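Local coordinates for uncharacterized protein (Legionella pneumophila subsp. pneumophila, PDB 5T2X) that is of unknown function but belongs to the DUF5630 family and folds as a chain built of helices without strands, at residues A[23-26]-A[32-35]; A[113-118]-A[139-144]; A[125-128]-A[134-137]. One frame throughout, in Å; residues are numbered along the deposited sequence.

Contact 1 (A[23-26]-A[32-35]); sequences ENLI and ARAK
L25 lays its branched end over the arm of R33, while its CB rests on the methyl of A34. The two branches of the leucine share the work. CD2 reaches R33 CD at 3.7 Å, and CD1 lies 4.0 Å from R33 CG, so the arginine is met through its methylene carbons, and the leucine and arginine side chains cross at about a right angle. R33 begins with CG anti to its own backbone N (chi1 -164°) and bends at its third torsion; this carries the aliphatic part past the leucine before the guanidinium is reached. A34 directs its CB toward 23-26, where it sits 3.8 Å from L25 CB and 3.6 Å from I26 CG1. Having only a methyl group, alanine lets the two backbones come close, with the CA atoms of L25 and A34 5.5 Å apart. I26 sets out along the flank of its helix, and its CG1 branch provides the touch on A34; the same side chain also packs on T55, I56 and F59 of helix 54-60, so it serves two interfaces at once. These segments belong to helices 15-27 and 31-40, an antiparallel helical hairpin closed by a very short connection, and the contact lies next to that turn. Polar groups beside it look elsewhere: E23 hydrogen-bonds S53, and K35 forms a salt bridge with D67, tying both helices to later parts of the chain. No hydrogen bond links 23-26 to 32-35. Their hold on each other is therefore apolar, made by a buried methyl at the centre and by leucine against the hydrocarbon portion of an arginine at the margin; the contact asks nothing of the guanidinium, consistent with R33 being exposed.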
loop_
_atom_site.group_PDB
_atom_site.type_symbol
_atom_site.label_atom_id
_atom_site.label_comp_id
_atom_site.label_asym_id
_atom_site.label_seq_id
_atom_site.Cartn_x
_atom_site.Cartn_y
_atom_site.Cartn_z
ATOM N N GLU A 23 -3.038 27.903 12.379
ATOM C CA GLU A 23 -1.592 28.104 12.436
ATOM C C GLU A 23 -1.196 28.917 13.662
ATOM O O GLU A 23 -0.253 28.563 14.380
ATOM C CB GLU A 23 -1.101 28.797 11.165
ATOM C CG GLU A 23 -0.954 27.895 9.958
ATOM C CD GLU A 23 -0.231 28.589 8.822
ATOM O OE1 GLU A 23 0.270 29.712 9.040
ATOM O OE2 GLU A 23 -0.161 28.018 7.716
ATOM N N ASN A 24 -1.904 30.020 13.914
ATOM C CA ASN A 24 -1.546 30.885 15.033
ATOM C C ASN A 24 -1.814 30.205 16.370
ATOM O O ASN A 24 -1.047 30.380 17.323
ATOM C CB ASN A 24 -2.301 32.210 14.938
ATOM C CG ASN A 24 -1.898 33.023 13.720
ATOM O OD1 ASN A 24 -0.845 32.790 13.125
ATOM N ND2 ASN A 24 -2.734 33.986 13.347
ATOM N N LEU A 25 -2.891 29.420 16.459
ATOM C CA LEU A 25 -3.166 28.683 17.690
ATOM C C LEU A 25 -2.025 27.732 18.027
ATOM O O LEU A 25 -1.668 27.569 19.199
ATOM C CB LEU A 25 -4.483 27.916 17.564
ATOM C CG LEU A 25 -5.766 28.748 17.535
ATOM C CD1 LEU A 25 -6.981 27.855 17.328
ATOM C CD2 LEU A 25 -5.902 29.562 18.811
ATOM N N ILE A 26 -1.436 27.097 17.010
ATOM C CA ILE A 26 -0.317 26.192 17.250
ATOM C C ILE A 26 0.921 26.974 17.668
ATOM O O ILE A 26 1.678 26.541 18.546
ATOM C CB ILE A 26 -0.055 25.330 16.003
ATOM C CG1 ILE A 26 -1.293 24.494 15.673
ATOM C CG2 ILE A 26 1.153 24.429 16.214
ATOM C CD1 ILE A 26 -1.168 23.690 14.405
ATOM N N ALA A 32 -4.571 22.445 22.541
ATOM C CA ALA A 32 -5.903 21.875 22.713
ATOM C C ALA A 32 -6.942 22.622 21.890
ATOM O O ALA A 32 -7.903 22.013 21.409
ATOM C CB ALA A 32 -6.292 21.878 24.193
ATOM N N ARG A 33 -6.766 23.932 21.713
ATOM C CA ARG A 33 -7.721 24.702 20.926
ATOM C C ARG A 33 -7.545 24.437 19.435
ATOM O O ARG A 33 -8.531 24.328 18.697
ATOM C CB ARG A 33 -7.569 26.189 21.238
ATOM C CG ARG A 33 -8.737 27.043 20.790
ATOM C CD ARG A 33 -8.510 28.496 21.163
ATOM N NE ARG A 33 -8.233 28.652 22.588
ATOM C CZ ARG A 33 -7.859 29.795 23.153
ATOM N NH1 ARG A 33 -7.715 30.886 22.414
ATOM N NH2 ARG A 33 -7.627 29.847 24.458
ATOM N N ALA A 34 -6.296 24.332 18.975
ATOM C CA ALA A 34 -6.047 23.992 17.578
ATOM C C ALA A 34 -6.503 22.574 17.268
ATOM O O ALA A 34 -7.093 22.320 16.211
ATOM C CB ALA A 34 -4.563 24.158 17.254
ATOM N N LYS A 35 -6.240 21.637 18.181
ATOM C CA LYS A 35 -6.704 20.266 18.003
ATOM C C LYS A 35 -8.224 20.189 18.017
ATOM O O LYS A 35 -8.814 19.352 17.324
ATOM C CB LYS A 35 -6.103 19.383 19.096
ATOM C CG LYS A 35 -6.431 17.911 18.992
ATOM C CD LYS A 35 -5.639 17.132 20.027
ATOM C CE LYS A 35 -6.036 15.673 20.048
ATOM N NZ LYS A 35 -5.213 14.896 21.016
#

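Contact 2 (A[113-118]-A[139-144]); sequences KPFGDN and STWAYE
F115 spreads its ring over the start of the W141 side chain, and the contact can be followed outward along the phenylalanine. Its CB lies 3.6 Å from W141 CD1, and CG is equally near that indole carbon. Farther out, CD1 and CE1 face W141 CB, CE1 at 3.5 Å, while CE2 comes within 3.8 Å of W141 CA. At the tip, CZ meets W141 CB and, at the ring's edge, T140 CG2 at 4.4 Å. W141 CB thus sits over the centre of the F115 ring face, close to the ring normal, in a CH-pi contact. The two aromatic groups themselves are obliquely set, the F115 ring and the five-membered ring of W141 meeting at 52° between their planes. F115 belongs to the loop before helix 117-128, next to G116 at the N-cap, and its ring links this loop to helix 132-147, the partner of helix 117-128 in a helical hairpin. A flat aromatic suits the position because one face can receive W141 while the side chain also packs on L120 and L123 and makes a cation-pi contact with R108. In W141, chi1 163° sets the indole off anti to the backbone N, and chi2 75° then turns CD1 to F115 CB and CG; the indole also packs on L120. T140 OG1 bonds weakly to N136 O.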
loop_
_atom_site.group_PDB
_atom_site.type_symbol
_atom_site.label_atom_id
_atom_site.label_comp_id
_atom_site.label_asym_id
_atom_site.label_seq_id
_atom_site.Cartn_x
_atom_site.Cartn_y
_atom_site.Cartn_z
ATOM N N LYS A 113 -13.710 5.771 -18.021
ATOM C CA LYS A 113 -12.667 4.868 -18.472
ATOM C C LYS A 113 -11.657 4.627 -17.356
ATOM O O LYS A 113 -11.518 5.457 -16.450
ATOM C CB LYS A 113 -11.942 5.422 -19.705
ATOM C CG LYS A 113 -10.935 6.516 -19.395
ATOM C CD LYS A 113 -10.108 6.861 -20.618
ATOM C CE LYS A 113 -8.887 7.685 -20.249
ATOM N NZ LYS A 113 -8.008 7.920 -21.428
ATOM N N PRO A 114 -10.946 3.501 -17.385
ATOM C CA PRO A 114 -9.932 3.248 -16.354
ATOM C C PRO A 114 -8.684 4.094 -16.568
ATOM O O PRO A 114 -8.259 4.331 -17.702
ATOM C CB PRO A 114 -9.620 1.753 -16.513
ATOM C CG PRO A 114 -10.738 1.197 -17.355
ATOM C CD PRO A 114 -11.158 2.322 -18.241
ATOM N N PHE A 115 -8.107 4.550 -15.454
ATOM C CA PHE A 115 -6.809 5.231 -15.434
ATOM C C PHE A 115 -6.817 6.507 -16.276
ATOM O O PHE A 115 -5.943 6.732 -17.116
ATOM C CB PHE A 115 -5.686 4.288 -15.874
ATOM C CG PHE A 115 -5.556 3.063 -15.013
ATOM C CD1 PHE A 115 -5.271 3.179 -13.661
ATOM C CD2 PHE A 115 -5.717 1.796 -15.553
ATOM C CE1 PHE A 115 -5.155 2.054 -12.862
ATOM C CE2 PHE A 115 -5.600 0.668 -14.761
ATOM C CZ PHE A 115 -5.318 0.797 -13.414
ATOM N N GLY A 116 -7.812 7.353 -16.034
ATOM C CA GLY A 116 -7.788 8.694 -16.577
ATOM C C GLY A 116 -6.751 9.556 -15.882
ATOM O O GLY A 116 -6.115 9.159 -14.905
ATOM N N ASP A 117 -6.580 10.773 -16.404
ATOM C CA ASP A 117 -5.585 11.679 -15.837
ATOM C C ASP A 117 -5.918 12.041 -14.395
ATOM O O ASP A 117 -5.022 12.135 -13.548
ATOM C CB ASP A 117 -5.469 12.941 -16.694
ATOM C CG ASP A 117 -4.828 12.674 -18.041
ATOM O OD1 ASP A 117 -4.180 11.615 -18.195
ATOM O OD2 ASP A 117 -4.965 13.526 -18.945
ATOM N N ASN A 118 -7.202 12.250 -14.096
ATOM C CA ASN A 118 -7.597 12.581 -12.730
ATOM C C ASN A 118 -7.368 11.401 -11.792
ATOM O O ASN A 118 -6.829 11.567 -10.691
ATOM C CB ASN A 118 -9.060 13.019 -12.691
ATOM C CG ASN A 118 -9.291 14.351 -13.378
ATOM O OD1 ASN A 118 -8.366 15.149 -13.540
ATOM N ND2 ASN A 118 -10.531 14.603 -13.779
ATOM N N SER A 139 0.366 -0.647 -10.317
ATOM C CA SER A 139 1.103 -1.723 -10.973
ATOM C C SER A 139 0.287 -2.351 -12.095
ATOM O O SER A 139 0.853 -2.757 -13.116
ATOM C CB SER A 139 1.518 -2.787 -9.955
ATOM O OG SER A 139 0.389 -3.440 -9.404
ATOM N N THR A 140 -1.034 -2.437 -11.928
ATOM C CA THR A 140 -1.887 -2.880 -13.028
ATOM C C THR A 140 -1.853 -1.881 -14.180
ATOM O O THR A 140 -1.785 -2.276 -15.350
ATOM C CB THR A 140 -3.319 -3.082 -12.534
ATOM O OG1 THR A 140 -3.345 -4.120 -11.547
ATOM C CG2 THR A 140 -4.237 -3.463 -13.689
ATOM N N TRP A 141 -1.887 -0.585 -13.862
ATOM C CA TRP A 141 -1.822 0.445 -14.894
ATOM C C TRP A 141 -0.527 0.348 -15.690
ATOM O O TRP A 141 -0.538 0.398 -16.924
ATOM C CB TRP A 141 -1.963 1.825 -14.251
ATOM C CG TRP A 141 -1.526 2.963 -15.120
ATOM C CD1 TRP A 141 -2.194 3.482 -16.192
ATOM C CD2 TRP A 141 -0.331 3.743 -14.977
ATOM N NE1 TRP A 141 -1.485 4.528 -16.730
ATOM C CE2 TRP A 141 -0.338 4.709 -16.003
ATOM C CE3 TRP A 141 0.744 3.714 -14.083
ATOM C CZ2 TRP A 141 0.690 5.637 -16.160
ATOM C CZ3 TRP A 141 1.764 4.637 -14.242
ATOM C CH2 TRP A 141 1.729 5.585 -15.272
ATOM N N ALA A 142 0.604 0.206 -14.996
ATOM C CA ALA A 142 1.880 0.122 -15.696
ATOM C C ALA A 142 2.024 -1.195 -16.446
ATOM O O ALA A 142 2.684 -1.240 -17.491
ATOM C CB ALA A 142 3.033 0.310 -14.711
ATOM N N TYR A 143 1.411 -2.269 -15.943
ATOM C CA TYR A 143 1.505 -3.553 -16.631
ATOM C C TYR A 143 0.749 -3.526 -17.952
ATOM O O TYR A 143 1.231 -4.059 -18.959
ATOM C CB TYR A 143 0.981 -4.677 -15.740
ATOM C CG TYR A 143 1.011 -6.029 -16.415
ATOM C CD1 TYR A 143 2.208 -6.714 -16.583
ATOM C CD2 TYR A 143 -0.153 -6.617 -16.894
ATOM C CE1 TYR A 143 2.246 -7.947 -17.204
ATOM C CE2 TYR A 143 -0.126 -7.855 -17.515
ATOM C CZ TYR A 143 1.076 -8.514 -17.667
ATOM O OH TYR A 143 1.115 -9.744 -18.283
ATOM N N GLU A 144 -0.440 -2.919 -17.968
ATOM C CA GLU A 144 -1.190 -2.811 -19.215
ATOM C C GLU A 144 -0.472 -1.910 -20.212
ATOM O O GLU A 144 -0.522 -2.156 -21.422
ATOM C CB GLU A 144 -2.603 -2.299 -18.937
ATOM C CG GLU A 144 -3.449 -3.247 -18.096
ATOM C CD GLU A 144 -3.666 -4.595 -18.764
ATOM O OE1 GLU A 144 -3.711 -4.648 -20.013
ATOM O OE2 GLU A 144 -3.788 -5.605 -18.040
#

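Contact 3 (A[125-128]-A[134-137]); sequences KSAY and AYNS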
loop_
_atom_site.group_PDB
_atom_site.type_symbol
_atom_site.label_atom_id
_atom_site.label_comp_id
_atom_site.label_asym_id
_atom_site.label_seq_id
_atom_site.Cartn_x
_atom_site.Cartn_y
_atom_site.Cartn_z
ATOM N N LYS A 125 -0.921 10.411 -5.486
ATOM C CA LYS A 125 -0.982 10.989 -4.149
ATOM C C LYS A 125 -1.252 9.912 -3.108
ATOM O O LYS A 125 -0.715 9.963 -1.996
ATOM C CB LYS A 125 -2.051 12.078 -4.091
ATOM C CG LYS A 125 -1.809 13.238 -5.044
ATOM C CD LYS A 125 -2.989 14.196 -5.062
ATOM C CE LYS A 125 -3.170 14.881 -3.718
ATOM N NZ LYS A 125 -1.990 15.711 -3.353
ATOM N N SER A 126 -2.081 8.925 -3.457
ATOM C CA SER A 126 -2.320 7.805 -2.555
ATOM C C SER A 126 -1.068 6.951 -2.399
ATOM O O SER A 126 -0.753 6.497 -1.293
ATOM C CB SER A 126 -3.489 6.966 -3.068
ATOM O OG SER A 126 -3.785 5.901 -2.183
ATOM N N ALA A 127 -0.339 6.728 -3.495
ATOM C CA ALA A 127 0.906 5.970 -3.417
ATOM C C ALA A 127 1.990 6.742 -2.679
ATOM O O ALA A 127 2.885 6.131 -2.082
ATOM C CB ALA A 127 1.386 5.594 -4.818
ATOM N N TYR A 128 1.938 8.077 -2.716
ATOM C CA TYR A 128 2.875 8.873 -1.932
ATOM C C TYR A 128 2.714 8.605 -0.442
ATOM O O TYR A 128 3.689 8.683 0.314
ATOM C CB TYR A 128 2.683 10.358 -2.237
ATOM C CG TYR A 128 3.690 11.266 -1.566
ATOM C CD1 TYR A 128 4.911 11.545 -2.168
ATOM C CD2 TYR A 128 3.417 11.850 -0.335
ATOM C CE1 TYR A 128 5.834 12.375 -1.560
ATOM C CE2 TYR A 128 4.334 12.681 0.279
ATOM C CZ TYR A 128 5.540 12.940 -0.337
ATOM O OH TYR A 128 6.454 13.767 0.272
ATOM N N ALA A 134 -3.230 1.758 -3.821
ATOM C CA ALA A 134 -2.657 2.565 -4.893
ATOM C C ALA A 134 -1.531 1.821 -5.597
ATOM O O ALA A 134 -1.471 1.792 -6.832
ATOM C CB ALA A 134 -2.156 3.897 -4.337
ATOM N N TYR A 135 -0.621 1.219 -4.826
ATOM C CA TYR A 135 0.460 0.442 -5.426
ATOM C C TYR A 135 -0.089 -0.708 -6.262
ATOM O O TYR A 135 0.433 -1.002 -7.344
ATOM C CB TYR A 135 1.395 -0.086 -4.338
ATOM C CG TYR A 135 2.334 0.956 -3.770
ATOM C CD1 TYR A 135 2.893 1.931 -4.583
ATOM C CD2 TYR A 135 2.657 0.963 -2.417
ATOM C CE1 TYR A 135 3.754 2.887 -4.068
ATOM C CE2 TYR A 135 3.517 1.915 -1.893
ATOM C CZ TYR A 135 4.061 2.874 -2.723
ATOM O OH TYR A 135 4.916 3.822 -2.209
ATOM N N ASN A 136 -1.146 -1.363 -5.781
ATOM C CA ASN A 136 -1.748 -2.455 -6.538
ATOM C C ASN A 136 -2.368 -1.947 -7.834
ATOM O O ASN A 136 -2.169 -2.537 -8.903
ATOM C CB ASN A 136 -2.798 -3.167 -5.684
ATOM C CG ASN A 136 -3.421 -4.352 -6.394
ATOM O OD1 ASN A 136 -2.772 -5.022 -7.195
ATOM N ND2 ASN A 136 -4.690 -4.613 -6.106
ATOM N N SER A 137 -3.118 -0.846 -7.759
ATOM C CA SER A 137 -3.779 -0.316 -8.948
ATOM C C SER A 137 -2.774 0.292 -9.920
ATOM O O SER A 137 -2.925 0.158 -11.139
ATOM C CB SER A 137 -4.833 0.713 -8.540
ATOM O OG SER A 137 -5.531 1.206 -9.670
#
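A134 presses its methyl into the angle between S126 and A127, and this is the tight part of the contact. A134 CB lies 3.4 Å from S126 OG and 3.5 Å from the backbone A127 N, whereas the two alanine CB atoms are 4.0 Å apart. Small residues suit this place: they bring the A127 and A134 CA atoms to within 5.1 Å, where helices 117-128 and 132-147 meet beside the short turn of their helical hairpin. On the other flank a larger group takes over. Y135 swings its ring back to A127, with CG anti to its own carbonyl carbon (chi1 -76°), and CE1 reaches A127 CB at 3.7 Å. The phenol oxygen, Y135 OH, hydrogen-bonds H130 ND1 in the turn and lies 3.1 Å from A127 O. The far side of 125-128 takes no part in this packing: exposed Y128 is directed away from 134-137, and K125 leaves for a salt bridge with E51. S126 puts OG anti to its backbone N (chi1 -177°), and the hydroxyl is hydrogen-bonded to G97 O of helix 91-111, so this buried polar atom is satisfied even as it lies against a methyl. Apolar contacts thus join the two helices, while the hydroxyls of S126 and Y135 have hydrogen-bond partners in a third helix and in the turn.

Overall arrangement
Contacts 2 and 3 form one continuous region, with centres 11 Å apart. Both join the neighbourhood of helix 117-128 to helix 132-147: contact 3 lies close to the turn between them, and contact 2 lies farther from the turn, at the start of helix 117-128, so that along the chain 125-128 and 134-137 are nested inside the loop closed by 113-118 and 139-144. They touch where F115 CE1 packs 3.3 Å from S137 OG. Contact 1 is a separate, earlier hairpin whose centre lies about 31 Å from the centre of the chain; its nearest atoms are about 17 Å from those of contact 3 and about 26 Å from those of contact 2.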